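Local coordinates for protein oxidoreductase, 2OG-Fe(II) oxygenase family (Burkholderia pseudomallei, PDB 6N1F) that probably acts as an iron-dependent oxidoreductase of the 2-oxoglutarate oxygenase family and binds an iron(III) ion in the crystal, at residues G34-Y39 with G127-T132; A59-R64 with D119-R124; A134-R139 with Y164-V169. All blocks are in the same frame, centred on the assembly; numbering follows the deposited sequence.

Contact 1 (G34-Y39 with G127-T132); sequences GGMADY and GDMFGT
Gly35 O accepts at 2.8 Å from the backbone N of Tyr39, whose CB rests on Met129, and more weakly from Asp38 N. Gly35 O also lies over one face of the Tyr39 ring, 3.2 Å above its plane and toward the rim. Gly35 is the N-cap of helix 36-45. Its own N donates at 2.7 Å to Asp38 OD2, three residues on, through the anti lone pair of that oxygen. The carboxylate of Asp38 would probably also suit the positive end of the helix.

Two outer helices, 36-45 and 120-130, meet here through apolar side chains, with no hydrogen bond between the segments. Both methionines are modelled as selenomethionine. Met36 starts with CG anti to its N (chi1 -176°), then bends at the next two torsions. That lays SE against the backbone of the other helix, 3.7 Å from Met129 CA. Met36 CG meets Asp128 CB at 3.9 Å, where the two side chains cross at about a right angle. Met129 is bent as well and returns toward the first helix. Its SE is 3.9 Å from Tyr39 CB, and its CE comes 4.1 Å from Tyr39 CD2. Leu51 of strand 48-51 is touched by both Tyr39 and Met129.

Contact 2 (A59-R64 with D119-R124); sequences AHELAR and DARRTR
A salt-bridge network joins Glu61 of helix 59-70 to Arg121 and Arg122 at the capped start of helix 120-130. Arg122 grips Glu61 end-on. NH1 donates to Glu61 OE1 at 3.1 Å, while the straighter bond from NH2 to Glu61 OE2 stays in the guanidinium plane. Carboxylate and guanidinium are 51° apart, and OE2 is met from above the carboxylate plane. Asp119, the N-cap, accepts Arg122 N on OD1 at 2.9 Å. Its OD2 takes Arg122 NH2 at 2.6 Å. NH2 is shared between two carboxylates, which fixes the guanidinium. The Arg122 chain reaches them through a first torsion of -107°, off the staggered values, and two further bends. The extended Arg121 puts its guanidinium next to that of Arg122; nearby anions probably offset their like charge. A water accepts from Arg121 NH1 at 2.9 Å and donates to Glu61 OE2 at 2.8 Å. The direct Arg121 NH1 to Glu61 OE1 pair is long, 3.8 Å. Asp58 holds both partners more firmly: its N donates to Glu61 OE1, and its OD2 bridges to Arg121 NH1. Arg122 NH1 also reaches Ala56 O in the loop before helix 59-70. The Glu61 side chain also touches Leu116 of helix 109-117.

Contact 3 (A134-R139 with Y164-V169); sequences AEYFIR and YEFSVV
Tyr136 meets Glu165 and Phe166, and Arg139 meets Tyr164, on opposite sides of the main antiparallel sheet. The first group faces helix 120-130, the second the iron site. The family fold is the double-stranded beta helix, or jelly roll. Strands 137-147 and 166-171 are not direct partners in it, because strand 218-227 runs between them. Only side chains therefore bridge the gap. Glu165 and Phe166 both pair with Tyr226 and form a classic beta bulge. The backbone of Glu165, at phi -101° and psi -37°, fits the first bulge position. A bulge brings two successive side chains to about the same side, and here both turn to Tyr136.

The closely packed part is buried. Tyr164 CE1 lies 3.7 Å from Arg139 CB and 3.8 Å from Arg139 CD. CD sits at the edge of the tyrosine ring, in its plane. A bend at the third torsion of Arg139 turns its polar end to outside partners. NE bridges to Asp96, which also accepts from Tyr164 OH. NH1 goes to Gly231 O and His229 O. Phe225 stacks on Tyr164.

The other part is more open, and its backbones stand further apart. The CA atoms of Tyr136 and Glu165 are 9.4 Å apart, against 8.2 Å for Arg139 and Tyr164. Tyr136, Glu165 and Phe166 are partly exposed, and the chain just before Tyr136, Ala134 and Glu135, is exposed. One strong bond spans the distance: Tyr136 OH donates to Glu165 OE2 at 2.6 Å. The oxygen lies at the tyrosine edge, with ring and carboxylate planes 67° apart. Arg228 holds OE1 of Glu165 and probably helps keep the group ionised. Tyr136 OH also lies in the plane of the Phe166 ring, 3.8 Å from its CE2.

Helix 120-130 ties the set together. Its start serves contact 2 and its end serves contact 1, with the two centres 17 Å apart. The chain then runs on into strand 137-147 and contact 3. Contacts 1 and 3 touch through Phe130: its CE1 is 3.5 Å from Phe166 CG, and its CD2 is 4.0 Å from Tyr136 CE1. Contacts 2 and 3 do not touch; their nearest atoms are about 6 Å apart. The iron site of His155, Asp157 and His209 lies closest to contact 3. There the side chain of Tyr164 is about 5 Å from that of Asp157 and about 8 Å from the iron ion. Contacts 1 and 2 lie away from the metal, on the helical side.

Contact 1 (G34-Y39 with G127-T132)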
# COMPACT_ATOMS: atom_id res chain seq x y z
N GLY A 34 4.08 17.47 8.38
CA GLY A 34 3.08 18.10 9.20
C GLY A 34 2.37 17.10 10.09
O GLY A 34 2.98 16.14 10.57
N GLY A 35 1.07 17.31 10.28
CA GLY A 35 0.27 16.41 11.09
C GLY A 35 -0.94 15.89 10.35
O GLY A 35 -1.01 15.98 9.12
N MSE A 36 -1.92 15.35 11.09
CA MSE A 36 -3.08 14.72 10.48
C MSE A 36 -3.82 15.66 9.52
O MSE A 36 -4.18 15.25 8.42
CB MSE A 36 -4.06 14.21 11.54
CG MSE A 36 -5.24 13.45 10.93
SE MSE A 36 -4.72 11.95 9.73
CE MSE A 36 -4.24 10.68 11.14
N ALA A 37 -4.05 16.90 9.95
CA ALA A 37 -4.70 17.87 9.08
C ALA A 37 -3.96 18.01 7.75
O ALA A 37 -4.59 18.14 6.70
CB ALA A 37 -4.79 19.23 9.77
N ASP A 38 -2.63 17.98 7.80
CA ASP A 38 -1.83 18.07 6.58
C ASP A 38 -1.89 16.77 5.78
O ASP A 38 -2.02 16.81 4.55
CB ASP A 38 -0.37 18.41 6.92
CG ASP A 38 -0.26 19.62 7.84
OD1 ASP A 38 -0.71 20.72 7.43
OD2 ASP A 38 0.24 19.46 8.97
N TYR A 39 -1.76 15.62 6.44
CA TYR A 39 -1.84 14.35 5.73
C TYR A 39 -3.14 14.22 4.94
O TYR A 39 -3.14 13.89 3.75
CB TYR A 39 -1.71 13.17 6.69
CG TYR A 39 -0.50 13.16 7.58
CD1 TYR A 39 0.66 13.84 7.23
CD2 TYR A 39 -0.52 12.46 8.78
CE1 TYR A 39 1.76 13.81 8.03
CE2 TYR A 39 0.57 12.44 9.60
CZ TYR A 39 1.71 13.11 9.23
OH TYR A 39 2.80 13.07 10.04
N GLY A 127 -9.07 6.39 9.80
CA GLY A 127 -10.38 7.03 9.81
C GLY A 127 -10.29 8.54 9.70
O GLY A 127 -11.03 9.16 8.92
N ASP A 128 -9.40 9.15 10.47
CA ASP A 128 -9.17 10.58 10.32
C ASP A 128 -8.57 10.90 8.95
O ASP A 128 -8.91 11.91 8.33
CB ASP A 128 -8.25 11.08 11.43
CG ASP A 128 -8.89 10.97 12.80
OD1 ASP A 128 -10.04 10.48 12.87
OD2 ASP A 128 -8.25 11.37 13.79
N MSE A 129 -7.68 10.04 8.48
CA MSE A 129 -6.92 10.25 7.25
C MSE A 129 -7.88 10.31 6.08
O MSE A 129 -7.75 11.16 5.21
CB MSE A 129 -5.88 9.14 7.08
CG MSE A 129 -5.28 9.00 5.70
SE MSE A 129 -3.65 10.04 5.50
CE MSE A 129 -2.60 9.37 7.00
N PHE A 130 -8.87 9.42 6.10
CA PHE A 130 -9.86 9.37 5.04
C PHE A 130 -10.94 10.42 5.23
O PHE A 130 -11.66 10.73 4.27
CB PHE A 130 -10.48 7.97 4.95
CG PHE A 130 -9.47 6.86 4.69
CD1 PHE A 130 -8.22 7.14 4.17
CD2 PHE A 130 -9.79 5.54 4.97
CE1 PHE A 130 -7.29 6.13 3.94
CE2 PHE A 130 -8.87 4.52 4.74
CZ PHE A 130 -7.61 4.82 4.23
N GLY A 131 -11.08 10.97 6.43
CA GLY A 131 -12.06 12.01 6.66
C GLY A 131 -13.51 11.55 6.62
O GLY A 131 -14.36 12.29 6.10
N THR A 132 -13.81 10.37 7.15
CA THR A 132 -15.18 9.90 7.23
C THR A 132 -15.38 9.11 8.51
O THR A 132 -14.43 8.58 9.10
CB THR A 132 -15.57 9.03 6.02
OG1 THR A 132 -17.00 8.87 5.97
CG2 THR A 132 -14.96 7.68 6.14

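Contact 2 (A59-R64 with D119-R124)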
# COMPACT_ATOMS: atom_id res chain seq x y z
N ALA A 59 8.81 1.80 14.86
CA ALA A 59 9.89 1.01 14.28
C ALA A 59 9.86 -0.42 14.81
O ALA A 59 10.04 -1.38 14.05
CB ALA A 59 11.24 1.67 14.55
N HIS A 60 9.63 -0.59 16.11
CA HIS A 60 9.61 -1.95 16.63
C HIS A 60 8.43 -2.74 16.06
O HIS A 60 8.53 -3.96 15.94
CB HIS A 60 9.59 -1.96 18.16
CG HIS A 60 8.30 -1.52 18.76
ND1 HIS A 60 8.03 -0.21 19.08
CD2 HIS A 60 7.19 -2.23 19.12
CE1 HIS A 60 6.82 -0.12 19.59
NE2 HIS A 60 6.29 -1.33 19.63
N GLU A 61 7.35 -2.07 15.68
CA GLU A 61 6.22 -2.74 15.04
C GLU A 61 6.56 -3.18 13.63
O GLU A 61 6.18 -4.28 13.20
CB GLU A 61 5.00 -1.82 15.02
CG GLU A 61 4.52 -1.39 16.41
CD GLU A 61 3.33 -0.44 16.35
OE1 GLU A 61 3.41 0.55 15.60
OE2 GLU A 61 2.31 -0.70 17.02
N LEU A 62 7.26 -2.33 12.88
CA LEU A 62 7.71 -2.74 11.55
C LEU A 62 8.70 -3.89 11.65
O LEU A 62 8.66 -4.81 10.83
CB LEU A 62 8.31 -1.57 10.79
CG LEU A 62 7.25 -0.55 10.38
CD1 LEU A 62 7.81 0.46 9.40
CD2 LEU A 62 6.01 -1.24 9.81
N ALA A 63 9.59 -3.84 12.64
CA ALA A 63 10.48 -4.96 12.90
C ALA A 63 9.70 -6.26 13.11
O ALA A 63 10.05 -7.30 12.55
CB ALA A 63 11.36 -4.66 14.11
N ARG A 64 8.62 -6.21 13.88
CA ARG A 64 7.81 -7.40 14.08
C ARG A 64 7.19 -7.88 12.77
O ARG A 64 7.28 -9.06 12.41
CB ARG A 64 6.72 -7.14 15.12
CG ARG A 64 5.99 -8.39 15.57
CD ARG A 64 4.87 -8.04 16.56
NE ARG A 64 4.20 -9.24 17.08
CZ ARG A 64 2.96 -9.24 17.57
NH1 ARG A 64 2.26 -8.11 17.60
NH2 ARG A 64 2.42 -10.37 18.02
N ASP A 119 -5.72 -2.59 14.17
CA ASP A 119 -5.97 -2.34 15.58
C ASP A 119 -6.57 -0.94 15.75
O ASP A 119 -6.69 -0.17 14.80
CB ASP A 119 -4.69 -2.51 16.40
CG ASP A 119 -3.59 -1.52 16.02
OD1 ASP A 119 -3.84 -0.54 15.29
OD2 ASP A 119 -2.44 -1.73 16.47
N ALA A 120 -6.95 -0.63 16.99
CA ALA A 120 -7.68 0.61 17.26
C ALA A 120 -6.85 1.83 16.86
O ALA A 120 -7.39 2.79 16.29
CB ALA A 120 -8.07 0.68 18.74
N ARG A 121 -5.56 1.82 17.17
CA ARG A 121 -4.70 2.93 16.79
C ARG A 121 -4.73 3.16 15.28
O ARG A 121 -4.90 4.30 14.83
CB ARG A 121 -3.27 2.68 17.28
CG ARG A 121 -2.26 3.67 16.76
CD ARG A 121 -0.88 3.35 17.32
NE ARG A 121 0.14 4.21 16.72
CZ ARG A 121 1.44 4.13 16.97
NH1 ARG A 121 1.93 3.22 17.81
NH2 ARG A 121 2.27 4.97 16.35
N ARG A 122 -4.60 2.10 14.49
CA ARG A 122 -4.58 2.29 13.04
C ARG A 122 -5.96 2.63 12.50
O ARG A 122 -6.08 3.42 11.57
CB ARG A 122 -4.03 1.05 12.35
CG ARG A 122 -2.62 1.23 11.79
CD ARG A 122 -1.63 1.64 12.86
NE ARG A 122 -1.44 0.58 13.82
CZ ARG A 122 -0.40 0.47 14.63
NH1 ARG A 122 0.57 1.38 14.60
NH2 ARG A 122 -0.33 -0.54 15.48
N THR A 123 -7.02 2.06 13.09
CA THR A 123 -8.37 2.35 12.64
C THR A 123 -8.73 3.82 12.84
O THR A 123 -9.33 4.45 11.97
CB THR A 123 -9.37 1.45 13.37
OG1 THR A 123 -8.98 0.08 13.20
CG2 THR A 123 -10.79 1.66 12.84
N ARG A 124 -8.39 4.37 14.01
CA ARG A 124 -8.59 5.80 14.22
C ARG A 124 -7.73 6.61 13.27
O ARG A 124 -8.19 7.62 12.71
CB ARG A 124 -8.28 6.17 15.66
CG ARG A 124 -9.27 5.68 16.69
CD ARG A 124 -10.62 6.33 16.49
NE ARG A 124 -11.43 6.25 17.71
CZ ARG A 124 -12.69 6.67 17.80
NH1 ARG A 124 -13.30 7.19 16.74
NH2 ARG A 124 -13.33 6.55 18.96
O HOH W 1 0.76 0.76 18.86

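Contact 3 (A134-R139 with Y164-V169)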
# COMPACT_ATOMS: atom_id res chain seq x y z
N ALA A 134 -17.38 6.53 8.36
CA ALA A 134 -17.80 5.23 7.88
C ALA A 134 -16.75 4.16 8.19
O ALA A 134 -15.55 4.44 8.27
CB ALA A 134 -18.07 5.27 6.38
N GLU A 135 -17.23 2.94 8.39
CA GLU A 135 -16.37 1.82 8.68
C GLU A 135 -15.65 1.37 7.41
O GLU A 135 -16.28 1.15 6.37
CB GLU A 135 -17.21 0.68 9.26
CG GLU A 135 -16.53 -0.68 9.33
CD GLU A 135 -17.34 -1.66 10.17
OE1 GLU A 135 -16.73 -2.40 10.96
OE2 GLU A 135 -18.59 -1.69 10.04
N TYR A 136 -14.34 1.23 7.50
CA TYR A 136 -13.55 0.71 6.39
C TYR A 136 -13.03 -0.68 6.73
O TYR A 136 -12.82 -1.02 7.90
CB TYR A 136 -12.39 1.64 6.05
CG TYR A 136 -12.76 2.79 5.14
CD1 TYR A 136 -12.43 2.77 3.79
CD2 TYR A 136 -13.46 3.89 5.62
CE1 TYR A 136 -12.77 3.82 2.96
CE2 TYR A 136 -13.80 4.93 4.79
CZ TYR A 136 -13.46 4.91 3.47
OH TYR A 136 -13.81 5.96 2.64
N PHE A 137 -12.87 -1.49 5.69
CA PHE A 137 -12.41 -2.87 5.80
C PHE A 137 -11.14 -3.04 4.99
O PHE A 137 -11.03 -2.50 3.89
CB PHE A 137 -13.47 -3.84 5.29
CG PHE A 137 -14.83 -3.64 5.90
CD1 PHE A 137 -15.19 -4.34 7.04
CD2 PHE A 137 -15.73 -2.76 5.35
CE1 PHE A 137 -16.43 -4.16 7.62
CE2 PHE A 137 -16.98 -2.57 5.92
CZ PHE A 137 -17.33 -3.28 7.06
N ILE A 138 -10.21 -3.82 5.52
CA ILE A 138 -9.03 -4.22 4.76
C ILE A 138 -9.43 -5.45 3.93
O ILE A 138 -9.67 -6.52 4.48
CB ILE A 138 -7.84 -4.53 5.68
CG1 ILE A 138 -7.40 -3.27 6.44
CG2 ILE A 138 -6.67 -5.08 4.88
CD1 ILE A 138 -6.35 -3.52 7.52
N ARG A 139 -9.51 -5.28 2.61
CA ARG A 139 -9.98 -6.36 1.75
C ARG A 139 -8.87 -7.21 1.16
O ARG A 139 -9.10 -8.37 0.81
CB ARG A 139 -10.82 -5.79 0.60
CG ARG A 139 -12.24 -5.38 0.97
CD ARG A 139 -13.04 -5.06 -0.28
NE ARG A 139 -13.37 -6.24 -1.07
CZ ARG A 139 -14.52 -6.91 -0.96
NH1 ARG A 139 -15.45 -6.51 -0.10
NH2 ARG A 139 -14.75 -7.97 -1.72
N TYR A 164 -12.46 -0.63 -4.15
CA TYR A 164 -11.28 -0.17 -3.43
C TYR A 164 -11.23 1.35 -3.47
O TYR A 164 -11.23 1.95 -4.55
CB TYR A 164 -10.01 -0.73 -4.05
CG TYR A 164 -9.76 -2.20 -3.85
CD1 TYR A 164 -10.47 -2.93 -2.92
CD2 TYR A 164 -8.79 -2.85 -4.59
CE1 TYR A 164 -10.22 -4.28 -2.74
CE2 TYR A 164 -8.53 -4.18 -4.42
CZ TYR A 164 -9.24 -4.89 -3.50
OH TYR A 164 -8.96 -6.23 -3.35
N GLU A 165 -11.17 1.99 -2.30
CA GLU A 165 -11.09 3.45 -2.23
C GLU A 165 -9.68 3.95 -1.97
O GLU A 165 -9.29 5.01 -2.47
CB GLU A 165 -11.99 4.00 -1.14
CG GLU A 165 -13.43 4.14 -1.51
CD GLU A 165 -14.18 4.81 -0.40
OE1 GLU A 165 -15.20 4.25 0.05
OE2 GLU A 165 -13.73 5.89 0.05
N PHE A 166 -8.93 3.25 -1.14
CA PHE A 166 -7.60 3.70 -0.79
C PHE A 166 -6.68 2.50 -0.75
O PHE A 166 -7.11 1.37 -0.53
CB PHE A 166 -7.55 4.42 0.56
CG PHE A 166 -8.35 5.69 0.60
CD1 PHE A 166 -7.86 6.85 0.03
CD2 PHE A 166 -9.59 5.71 1.21
CE1 PHE A 166 -8.60 8.02 0.07
CE2 PHE A 166 -10.34 6.87 1.26
CZ PHE A 166 -9.85 8.03 0.69
N SER A 167 -5.42 2.78 -0.98
CA SER A 167 -4.35 1.82 -0.90
C SER A 167 -3.34 2.33 0.11
O SER A 167 -3.11 3.54 0.21
CB SER A 167 -3.71 1.64 -2.29
OG SER A 167 -2.56 0.83 -2.21
N VAL A 168 -2.75 1.42 0.89
CA VAL A 168 -1.72 1.75 1.86
C VAL A 168 -0.51 0.88 1.58
O VAL A 168 -0.66 -0.32 1.33
CB VAL A 168 -2.19 1.55 3.32
CG1 VAL A 168 -1.10 1.93 4.26
CG2 VAL A 168 -3.42 2.40 3.59
N VAL A 169 0.67 1.48 1.60
CA VAL A 169 1.91 0.79 1.27
C VAL A 169 2.96 1.14 2.30
O VAL A 169 3.31 2.31 2.45
CB VAL A 169 2.42 1.16 -0.13
CG1 VAL A 169 3.62 0.30 -0.46
CG2 VAL A 169 1.33 0.96 -1.12